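Local coordinates for protein Rab GDP-dissociation inhibitor (Saccharomyces cerevisiae, PDB 3CPI) that inhibits GDP dissociation from the Rab GTPase SEC4, is essential in the yeast secretory pathway and extracts GDP-bound YPT7 from vacuolar membranes, at residues K111-S116 with G228-L233; F88-G93 with L218-S223; R307-I312 with T366-D371. All blocks are in the same frame, centred on the assembly; numbering follows the deposited sequence.

All three contacts reach one mixed sheet, but they do different jobs in it. Interactions 1 and 2 touch, their centres about 9 Å apart: strand 232-235 pairs with strand 110-120 in the first and is paired antiparallel with strand 89-90 of the second, while helix 210-227, which leads into strand 232-235, packs on the turn after strand 89-90. Interaction 3 lies about 26 Å from interaction 1, centre to centre, on another pair of strands of the sheet. Each is partly buried. Side-chain amide and hydroxyl groups bind backbone atoms in interaction 1; in interaction 2 one helix hydroxyl accepts from a turn N-H, with methionine and leucine packed beside it; interaction 3 joins regular backbone pairing to aliphatic packing.

Interaction 1: K111-S116 with G228-L233; sequences KQVSGS and GKSPYL
Two consecutive backbone amides close on the side-chain oxygen of Gln112. Lys229 N reaches Gln112 OE1 at 2.9 Å, in the carbonyl plane and on a lone pair, whereas Ser230 N comes to the same OE1 at 3.2 Å from well above that plane. Held this way, the Gln112 side chain crosses that of Lys229 at about a right angle, its NE2 3.3 Å from Lys229 CD. Beyond that crossing Lys229 NZ reaches a water that also donates to Ser114 OG, a hydroxyl bound in addition to Asp326.

Gln112 and Leu233 form an antiparallel non-hydrogen-bonded pair between strands 110-120 and 232-235, and Leu233 CD2 tucks in against the Gln112 backbone. One residue on, Val113 N gives a nearly straight bond to Tyr232 O (2.8 Å, 169° at the hydrogen). Gln112 itself belongs to the region that interacts with YPT1.

Ser230 works in both directions. With chi1 at 88°, OG sits between its own backbone N and carbonyl carbon, where it donates to Val113 O at 2.7 Å and accepts from Tyr232 N, making an ST turn. Past the break in strand 110-120, Ser116 OG lies at the edge of the Tyr232 ring, 3.5 Å from CE2, and is hydrogen-bonded to Tyr220 OH of helix 210-227, while Pro231 CG lies over one face of that ring, toward its rim.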
loop_
_atom_site.group_PDB
_atom_site.type_symbol
_atom_site.label_atom_id
_atom_site.label_comp_id
_atom_site.label_asym_id
_atom_site.label_seq_id
_atom_site.Cartn_x
_atom_site.Cartn_y
_atom_site.Cartn_z
ATOM N N LYS A 111 -9.430 5.712 9.557
ATOM C CA LYS A 111 -10.742 5.121 9.779
ATOM C C LYS A 111 -10.820 3.730 9.146
ATOM O O LYS A 111 -10.253 3.484 8.071
ATOM C CB LYS A 111 -11.866 6.029 9.247
ATOM C CG LYS A 111 -13.279 5.418 9.383
ATOM C CD LYS A 111 -14.325 6.159 8.554
ATOM C CE LYS A 111 -15.664 5.448 8.581
ATOM N NZ LYS A 111 -15.674 4.221 7.715
ATOM N N GLN A 112 -11.521 2.838 9.845
ATOM C CA GLN A 112 -11.793 1.481 9.401
ATOM C C GLN A 112 -12.361 1.399 7.990
ATOM O O GLN A 112 -13.256 2.155 7.623
ATOM C CB GLN A 112 -12.778 0.806 10.359
ATOM C CG GLN A 112 -12.211 -0.363 11.140
ATOM C CD GLN A 112 -13.242 -1.477 11.380
ATOM O OE1 GLN A 112 -12.905 -2.667 11.347
ATOM N NE2 GLN A 112 -14.494 -1.093 11.624
ATOM N N VAL A 113 -11.820 0.469 7.211
ATOM C CA VAL A 113 -12.410 0.060 5.948
ATOM C C VAL A 113 -13.487 -0.971 6.287
ATOM O O VAL A 113 -13.287 -1.837 7.145
ATOM C CB VAL A 113 -11.320 -0.497 4.989
ATOM C CG1 VAL A 113 -11.916 -1.355 3.873
ATOM C CG2 VAL A 113 -10.501 0.652 4.417
ATOM N N SER A 114 -14.629 -0.866 5.620
ATOM C CA SER A 114 -15.824 -1.611 6.022
ATOM C C SER A 114 -15.833 -3.113 5.714
ATOM O O SER A 114 -16.524 -3.878 6.393
ATOM C CB SER A 114 -17.084 -0.932 5.484
ATOM O OG SER A 114 -17.278 0.310 6.142
ATOM N N GLY A 115 -15.069 -3.539 4.713
ATOM C CA GLY A 115 -15.085 -4.938 4.309
ATOM C C GLY A 115 -13.798 -5.449 3.700
ATOM O O GLY A 115 -12.917 -4.670 3.311
ATOM N N SER A 116 -13.707 -6.772 3.618
ATOM C CA SER A 116 -12.583 -7.457 3.012
ATOM C C SER A 116 -13.134 -8.648 2.229
ATOM O O SER A 116 -13.772 -9.535 2.797
ATOM C CB SER A 116 -11.582 -7.906 4.092
ATOM O OG SER A 116 -10.406 -8.460 3.520
ATOM N N GLY A 228 -13.555 -4.682 14.213
ATOM C CA GLY A 228 -14.690 -5.563 13.920
ATOM C C GLY A 228 -15.158 -5.784 12.487
ATOM O O GLY A 228 -15.904 -6.739 12.227
ATOM N N LYS A 229 -14.740 -4.930 11.552
ATOM C CA LYS A 229 -15.278 -5.000 10.180
ATOM C C LYS A 229 -14.305 -5.539 9.128
ATOM O O LYS A 229 -14.690 -6.331 8.270
ATOM C CB LYS A 229 -15.838 -3.645 9.740
ATOM C CG LYS A 229 -17.104 -3.224 10.470
ATOM C CD LYS A 229 -17.430 -1.759 10.208
ATOM C CE LYS A 229 -18.079 -1.115 11.433
ATOM N NZ LYS A 229 -18.156 0.378 11.328
ATOM N N SER A 230 -13.059 -5.079 9.181
ATOM C CA SER A 230 -11.999 -5.575 8.306
ATOM C C SER A 230 -10.656 -5.298 8.984
ATOM O O SER A 230 -10.614 -4.600 10.000
ATOM C CB SER A 230 -12.072 -4.916 6.919
ATOM O OG SER A 230 -11.347 -3.701 6.891
ATOM N N PRO A 231 -9.554 -5.849 8.438
ATOM C CA PRO A 231 -8.259 -5.569 9.046
ATOM C C PRO A 231 -7.632 -4.252 8.580
ATOM O O PRO A 231 -6.555 -3.904 9.044
ATOM C CB PRO A 231 -7.405 -6.750 8.579
ATOM C CG PRO A 231 -7.986 -7.140 7.261
ATOM C CD PRO A 231 -9.435 -6.748 7.269
ATOM N N TYR A 232 -8.318 -3.522 7.699
ATOM C CA TYR A 232 -7.712 -2.420 6.954
ATOM C C TYR A 232 -8.163 -1.050 7.410
ATOM O O TYR A 232 -9.346 -0.844 7.700
ATOM C CB TYR A 232 -8.004 -2.561 5.457
ATOM C CG TYR A 232 -7.487 -3.851 4.884
ATOM C CD1 TYR A 232 -6.115 -4.097 4.831
ATOM C CD2 TYR A 232 -8.364 -4.837 4.411
ATOM C CE1 TYR A 232 -5.625 -5.277 4.327
ATOM C CE2 TYR A 232 -7.877 -6.028 3.892
ATOM C CZ TYR A 232 -6.502 -6.239 3.865
ATOM O OH TYR A 232 -5.980 -7.391 3.369
ATOM N N LEU A 233 -7.209 -0.120 7.433
ATOM C CA LEU A 233 -7.471 1.281 7.742
ATOM C C LEU A 233 -7.158 2.203 6.554
ATOM O O LEU A 233 -6.338 1.883 5.684
ATOM C CB LEU A 233 -6.681 1.714 8.984
ATOM C CG LEU A 233 -6.960 0.986 10.310
ATOM C CD1 LEU A 233 -5.853 1.266 11.309
ATOM C CD2 LEU A 233 -8.311 1.384 10.901
HETATM O O HOH W 1 -16.509 1.149 8.897
#

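Interaction 2: F88-G93 with L218-S223; sequences FLMANG and LLYCQS
A type I turn from Met90 to Gly93, closed by Gly93 N to Met90 O, brings Ala91 to within 5.2 Å of Ser223 between CA atoms, against the side of helix 210-227. Ser223 OG takes the bond from Asn92 N at 3.1 Å and donates its own hydrogen to Leu219 O, one turn back in the helix, at 2.8 Å, which probably fixes its rotation. That carbonyl also receives Ser223 N, the two donors arriving from opposite faces of its plane.

Met90 CG points away from the backbone N (chi1 176°), and the chain then folds at chi2 and chi3, which lays SD beside Ser223 OG at 3.5 Å and carries CE obliquely toward the Tyr220 ring. Met90 CG meets Leu219 CG at 4.0 Å. The CD1 methyl of Leu219 packs on the Asn92 backbone, 3.4 Å from Asn92 O. A water bridges Asn92 OD1 and Gln222 OE1.

Pro231, just ahead of strand 232-235, packs on both Tyr220 and Ser223. The arrangement is a helix packed by its side against a beta turn, here the one linking strand 89-90 to helix 94-102.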
loop_
_atom_site.group_PDB
_atom_site.type_symbol
_atom_site.label_atom_id
_atom_site.label_comp_id
_atom_site.label_asym_id
_atom_site.label_seq_id
_atom_site.Cartn_x
_atom_site.Cartn_y
_atom_site.Cartn_z
ATOM N N PHE A 88 -4.286 0.402 1.530
ATOM C CA PHE A 88 -4.842 0.227 2.860
ATOM C C PHE A 88 -3.785 -0.176 3.900
ATOM O O PHE A 88 -2.763 -0.789 3.572
ATOM C CB PHE A 88 -5.960 -0.826 2.832
ATOM C CG PHE A 88 -7.171 -0.419 2.029
ATOM C CD1 PHE A 88 -7.811 -1.339 1.208
ATOM C CD2 PHE A 88 -7.674 0.882 2.096
ATOM C CE1 PHE A 88 -8.942 -0.974 0.470
ATOM C CE2 PHE A 88 -8.789 1.256 1.351
ATOM C CZ PHE A 88 -9.427 0.326 0.544
ATOM N N LEU A 89 -4.077 0.141 5.158
ATOM C CA LEU A 89 -3.169 -0.087 6.268
ATOM C C LEU A 89 -3.683 -1.259 7.088
ATOM O O LEU A 89 -4.841 -1.258 7.508
ATOM C CB LEU A 89 -3.084 1.181 7.128
ATOM C CG LEU A 89 -2.271 1.176 8.429
ATOM C CD1 LEU A 89 -0.794 0.890 8.176
ATOM C CD2 LEU A 89 -2.444 2.486 9.226
ATOM N N MET A 90 -2.831 -2.260 7.293
ATOM C CA MET A 90 -3.140 -3.393 8.166
ATOM C C MET A 90 -3.139 -2.876 9.608
ATOM O O MET A 90 -2.096 -2.473 10.128
ATOM C CB MET A 90 -2.099 -4.501 7.967
ATOM C CG MET A 90 -2.208 -5.727 8.879
ATOM S SD MET A 90 -3.552 -6.884 8.530
ATOM C CE MET A 90 -3.270 -7.328 6.823
ATOM N N ALA A 91 -4.312 -2.873 10.237
ATOM C CA ALA A 91 -4.491 -2.246 11.549
ATOM C C ALA A 91 -3.419 -2.576 12.591
ATOM O O ALA A 91 -2.922 -1.675 13.251
ATOM C CB ALA A 91 -5.899 -2.527 12.102
ATOM N N ASN A 92 -3.054 -3.849 12.740
ATOM C CA ASN A 92 -2.047 -4.229 13.740
ATOM C C ASN A 92 -0.642 -4.432 13.163
ATOM O O ASN A 92 0.267 -4.872 13.867
ATOM C CB ASN A 92 -2.477 -5.481 14.512
ATOM C CG ASN A 92 -3.625 -5.226 15.493
ATOM O OD1 ASN A 92 -3.941 -6.093 16.308
ATOM N ND2 ASN A 92 -4.245 -4.050 15.420
ATOM N N GLY A 93 -0.458 -4.116 11.886
ATOM C CA GLY A 93 0.844 -4.315 11.252
ATOM C C GLY A 93 1.941 -3.376 11.733
ATOM O O GLY A 93 1.697 -2.426 12.499
ATOM N N LEU A 218 -2.513 -14.831 11.517
ATOM C CA LEU A 218 -2.803 -14.387 12.868
ATOM C C LEU A 218 -2.920 -12.872 12.905
ATOM O O LEU A 218 -3.881 -12.340 13.452
ATOM C CB LEU A 218 -1.723 -14.873 13.844
ATOM C CG LEU A 218 -1.871 -14.468 15.321
ATOM C CD1 LEU A 218 -3.123 -15.093 15.943
ATOM C CD2 LEU A 218 -0.629 -14.868 16.118
ATOM N N LEU A 219 -1.945 -12.182 12.318
ATOM C CA LEU A 219 -1.993 -10.718 12.207
ATOM C C LEU A 219 -3.301 -10.259 11.562
ATOM O O LEU A 219 -3.960 -9.348 12.074
ATOM C CB LEU A 219 -0.792 -10.189 11.415
ATOM C CG LEU A 219 -0.671 -8.680 11.183
ATOM C CD1 LEU A 219 -0.543 -7.922 12.496
ATOM C CD2 LEU A 219 0.524 -8.386 10.304
ATOM N N TYR A 220 -3.680 -10.914 10.460
ATOM C CA TYR A 220 -4.915 -10.589 9.753
ATOM C C TYR A 220 -6.124 -10.704 10.679
ATOM O O TYR A 220 -6.938 -9.779 10.762
ATOM C CB TYR A 220 -5.095 -11.483 8.516
ATOM C CG TYR A 220 -6.323 -11.162 7.697
ATOM C CD1 TYR A 220 -6.227 -10.409 6.519
ATOM C CD2 TYR A 220 -7.580 -11.610 8.091
ATOM C CE1 TYR A 220 -7.359 -10.111 5.765
ATOM C CE2 TYR A 220 -8.711 -11.321 7.354
ATOM C CZ TYR A 220 -8.599 -10.570 6.193
ATOM O OH TYR A 220 -9.736 -10.292 5.470
ATOM N N CYS A 221 -6.238 -11.840 11.367
ATOM C CA CYS A 221 -7.376 -12.086 12.251
ATOM C C CYS A 221 -7.415 -11.132 13.437
ATOM O O CYS A 221 -8.483 -10.629 13.790
ATOM C CB CYS A 221 -7.410 -13.541 12.699
ATOM S SG CYS A 221 -7.663 -14.667 11.316
ATOM N N GLN A 222 -6.253 -10.851 14.022
ATOM C CA GLN A 222 -6.155 -9.913 15.145
ATOM C C GLN A 222 -6.503 -8.489 14.728
ATOM O O GLN A 222 -7.067 -7.720 15.518
ATOM C CB GLN A 222 -4.752 -9.921 15.747
ATOM C CG GLN A 222 -4.404 -11.160 16.542
ATOM C CD GLN A 222 -2.985 -11.128 17.091
ATOM O OE1 GLN A 222 -2.080 -10.518 16.504
ATOM N NE2 GLN A 222 -2.782 -11.796 18.224
ATOM N N SER A 223 -6.149 -8.140 13.489
ATOM C CA SER A 223 -6.443 -6.815 12.931
ATOM C C SER A 223 -7.929 -6.606 12.668
ATOM O O SER A 223 -8.419 -5.492 12.792
ATOM C CB SER A 223 -5.655 -6.572 11.646
ATOM O OG SER A 223 -4.267 -6.532 11.902
HETATM O O HOH W 2 -1.930 -7.807 16.720
#

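Interaction 3: R307-I312 with T366-D371; sequences RVIRAI and TIIETD
Ile368 and Arg307 meet through both backbone and side chain. Ile368 N donates to Arg307 O at 2.9 Å, a nearly straight bond, while the Ile368 side chain crosses the arginine at a slant. Its CD1 lies 3.9 Å from Arg307 CB and also sits over one face of the guanidinium, offset toward the rim. The bend of the arginine chain at chi3 (67°) folds the guanidinium back over this methyl, and CG2 of Ile368 comes close to NH1.

The next residues follow the regular antiparallel pattern. Val308 faces Ile367 as a non-hydrogen-bonded pair, and Ile309 with Thr366 forms the hydrogen-bonded one, linked by Ile309 N to Thr366 O at 3.1 Å and Thr366 N to Ile309 O at 3.2 Å. On the Ile309 side of the sheet, Ile309 CG2 touches Thr366 CG2 at 3.9 Å and also packs on Ile368 CG1. On the other side, Val308 CG2 lies 3.4 Å from Thr366 O, and Ile367 CD1 approaches Val308 CB more loosely.

Two waters extend the contact: one joins Arg307 N to Ile368 O, the other Arg307 NH1 to Thr370 O. They tie the arginine to residues 368-370 at both its backbone and its side-chain end.

Further out, Thr366 OG1 is held by Asp342 O, and Ile368 also touches Pro373 and Glu376 of helix 373-376. Ile394 of strand 389-400 touches both Arg307 and Ile368. Backbone bonds of Val308 with Ala395 and of Arg310 with Gly393 pair strand 301-315 with 389-400 as well, so it is an inner strand, antiparallel to both neighbours, in the large mixed sheet of this Rab GDI.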
loop_
_atom_site.group_PDB
_atom_site.type_symbol
_atom_site.label_atom_id
_atom_site.label_comp_id
_atom_site.label_asym_id
_atom_site.label_seq_id
_atom_site.Cartn_x
_atom_site.Cartn_y
_atom_site.Cartn_z
ATOM N N ARG A 307 5.372 -3.474 -15.319
ATOM C CA ARG A 307 4.492 -2.328 -15.511
ATOM C C ARG A 307 3.168 -2.608 -14.811
ATOM O O ARG A 307 2.672 -3.734 -14.835
ATOM C CB ARG A 307 4.266 -2.055 -16.998
ATOM C CG ARG A 307 5.491 -1.490 -17.695
ATOM C CD ARG A 307 5.527 -1.831 -19.175
ATOM N NE ARG A 307 4.451 -1.185 -19.927
ATOM C CZ ARG A 307 3.491 -1.836 -20.576
ATOM N NH1 ARG A 307 3.463 -3.168 -20.586
ATOM N NH2 ARG A 307 2.559 -1.153 -21.229
ATOM N N VAL A 308 2.608 -1.577 -14.190
ATOM C CA VAL A 308 1.325 -1.683 -13.487
ATOM C C VAL A 308 0.227 -0.859 -14.183
ATOM O O VAL A 308 0.441 0.301 -14.559
ATOM C CB VAL A 308 1.468 -1.261 -11.989
ATOM C CG1 VAL A 308 2.064 0.146 -11.868
ATOM C CG2 VAL A 308 0.131 -1.367 -11.237
ATOM N N ILE A 309 -0.934 -1.471 -14.383
ATOM C CA ILE A 309 -2.101 -0.717 -14.824
ATOM C C ILE A 309 -2.988 -0.402 -13.624
ATOM O O ILE A 309 -3.291 -1.292 -12.818
ATOM C CB ILE A 309 -2.906 -1.421 -15.957
ATOM C CG1 ILE A 309 -4.037 -0.498 -16.447
ATOM C CG2 ILE A 309 -3.408 -2.824 -15.518
ATOM C CD1 ILE A 309 -4.789 -0.998 -17.669
ATOM N N ARG A 310 -3.365 0.872 -13.504
ATOM C CA ARG A 310 -4.331 1.320 -12.507
ATOM C C ARG A 310 -5.529 1.971 -13.188
ATOM O O ARG A 310 -5.366 2.822 -14.061
ATOM C CB ARG A 310 -3.686 2.273 -11.493
ATOM C CG ARG A 310 -2.572 1.615 -10.702
ATOM C CD ARG A 310 -2.122 2.399 -9.491
ATOM N NE ARG A 310 -1.090 1.653 -8.769
ATOM C CZ ARG A 310 0.223 1.816 -8.930
ATOM N NH1 ARG A 310 0.693 2.722 -9.779
ATOM N NH2 ARG A 310 1.073 1.089 -8.219
ATOM N N ALA A 311 -6.726 1.540 -12.803
ATOM C CA ALA A 311 -7.963 2.135 -13.301
ATOM C C ALA A 311 -8.757 2.717 -12.141
ATOM O O ALA A 311 -9.302 1.978 -11.321
ATOM C CB ALA A 311 -8.788 1.105 -14.053
ATOM N N ILE A 312 -8.793 4.043 -12.061
ATOM C CA ILE A 312 -9.621 4.735 -11.074
ATOM C C ILE A 312 -11.040 4.876 -11.647
ATOM O O ILE A 312 -11.267 5.615 -12.613
ATOM C CB ILE A 312 -9.039 6.120 -10.686
ATOM C CG1 ILE A 312 -7.620 5.979 -10.118
ATOM C CG2 ILE A 312 -9.949 6.827 -9.680
ATOM C CD1 ILE A 312 -6.930 7.301 -9.769
ATOM N N THR A 366 -3.112 -4.078 -11.194
ATOM C CA THR A 366 -2.417 -5.349 -11.380
ATOM C C THR A 366 -1.133 -5.166 -12.181
ATOM O O THR A 366 -0.961 -4.159 -12.873
ATOM C CB THR A 366 -3.310 -6.413 -12.065
ATOM O OG1 THR A 366 -2.743 -7.710 -11.855
ATOM C CG2 THR A 366 -3.451 -6.152 -13.580
ATOM N N ILE A 367 -0.237 -6.149 -12.077
ATOM C CA ILE A 367 0.954 -6.219 -12.916
ATOM C C ILE A 367 0.542 -6.722 -14.305
ATOM O O ILE A 367 -0.080 -7.781 -14.434
ATOM C CB ILE A 367 2.058 -7.138 -12.295
ATOM C CG1 ILE A 367 2.506 -6.622 -10.919
ATOM C CG2 ILE A 367 3.274 -7.266 -13.224
ATOM C CD1 ILE A 367 3.132 -5.223 -10.942
ATOM N N ILE A 368 0.888 -5.953 -15.333
ATOM C CA ILE A 368 0.542 -6.281 -16.715
ATOM C C ILE A 368 1.312 -7.506 -17.208
ATOM O O ILE A 368 2.527 -7.604 -17.014
ATOM C CB ILE A 368 0.832 -5.083 -17.658
ATOM C CG1 ILE A 368 -0.028 -3.884 -17.268
ATOM C CG2 ILE A 368 0.648 -5.464 -19.138
ATOM C CD1 ILE A 368 0.497 -2.593 -17.812
ATOM N N GLU A 369 0.592 -8.427 -17.845
ATOM C CA GLU A 369 1.197 -9.600 -18.474
ATOM C C GLU A 369 0.753 -9.838 -19.931
ATOM O O GLU A 369 1.065 -10.884 -20.503
ATOM C CB GLU A 369 0.942 -10.854 -17.629
ATOM C CG GLU A 369 -0.524 -11.250 -17.511
ATOM C CD GLU A 369 -0.723 -12.445 -16.602
ATOM O OE1 GLU A 369 -1.182 -13.499 -17.103
ATOM O OE2 GLU A 369 -0.405 -12.335 -15.392
ATOM N N THR A 370 0.031 -8.888 -20.526
ATOM C CA THR A 370 -0.379 -9.005 -21.935
ATOM C C THR A 370 -0.134 -7.719 -22.727
ATOM O O THR A 370 0.136 -6.661 -22.149
ATOM C CB THR A 370 -1.884 -9.387 -22.104
ATOM O OG1 THR A 370 -2.705 -8.233 -21.888
ATOM C CG2 THR A 370 -2.310 -10.526 -21.170
ATOM N N ASP A 371 -0.260 -7.819 -24.052
ATOM C CA ASP A 371 -0.191 -6.648 -24.938
ATOM C C ASP A 371 -1.418 -5.735 -24.817
ATOM O O ASP A 371 -1.394 -4.591 -25.281
ATOM C CB ASP A 371 0.066 -7.059 -26.406
ATOM C CG ASP A 371 -0.969 -8.063 -26.954
ATOM O OD1 ASP A 371 -1.644 -8.767 -26.162
ATOM O OD2 ASP A 371 -1.094 -8.162 -28.202
HETATM O O HOH W 3 4.515 -6.037 -16.492
HETATM O O HOH W 4 1.764 -4.425 -22.602
#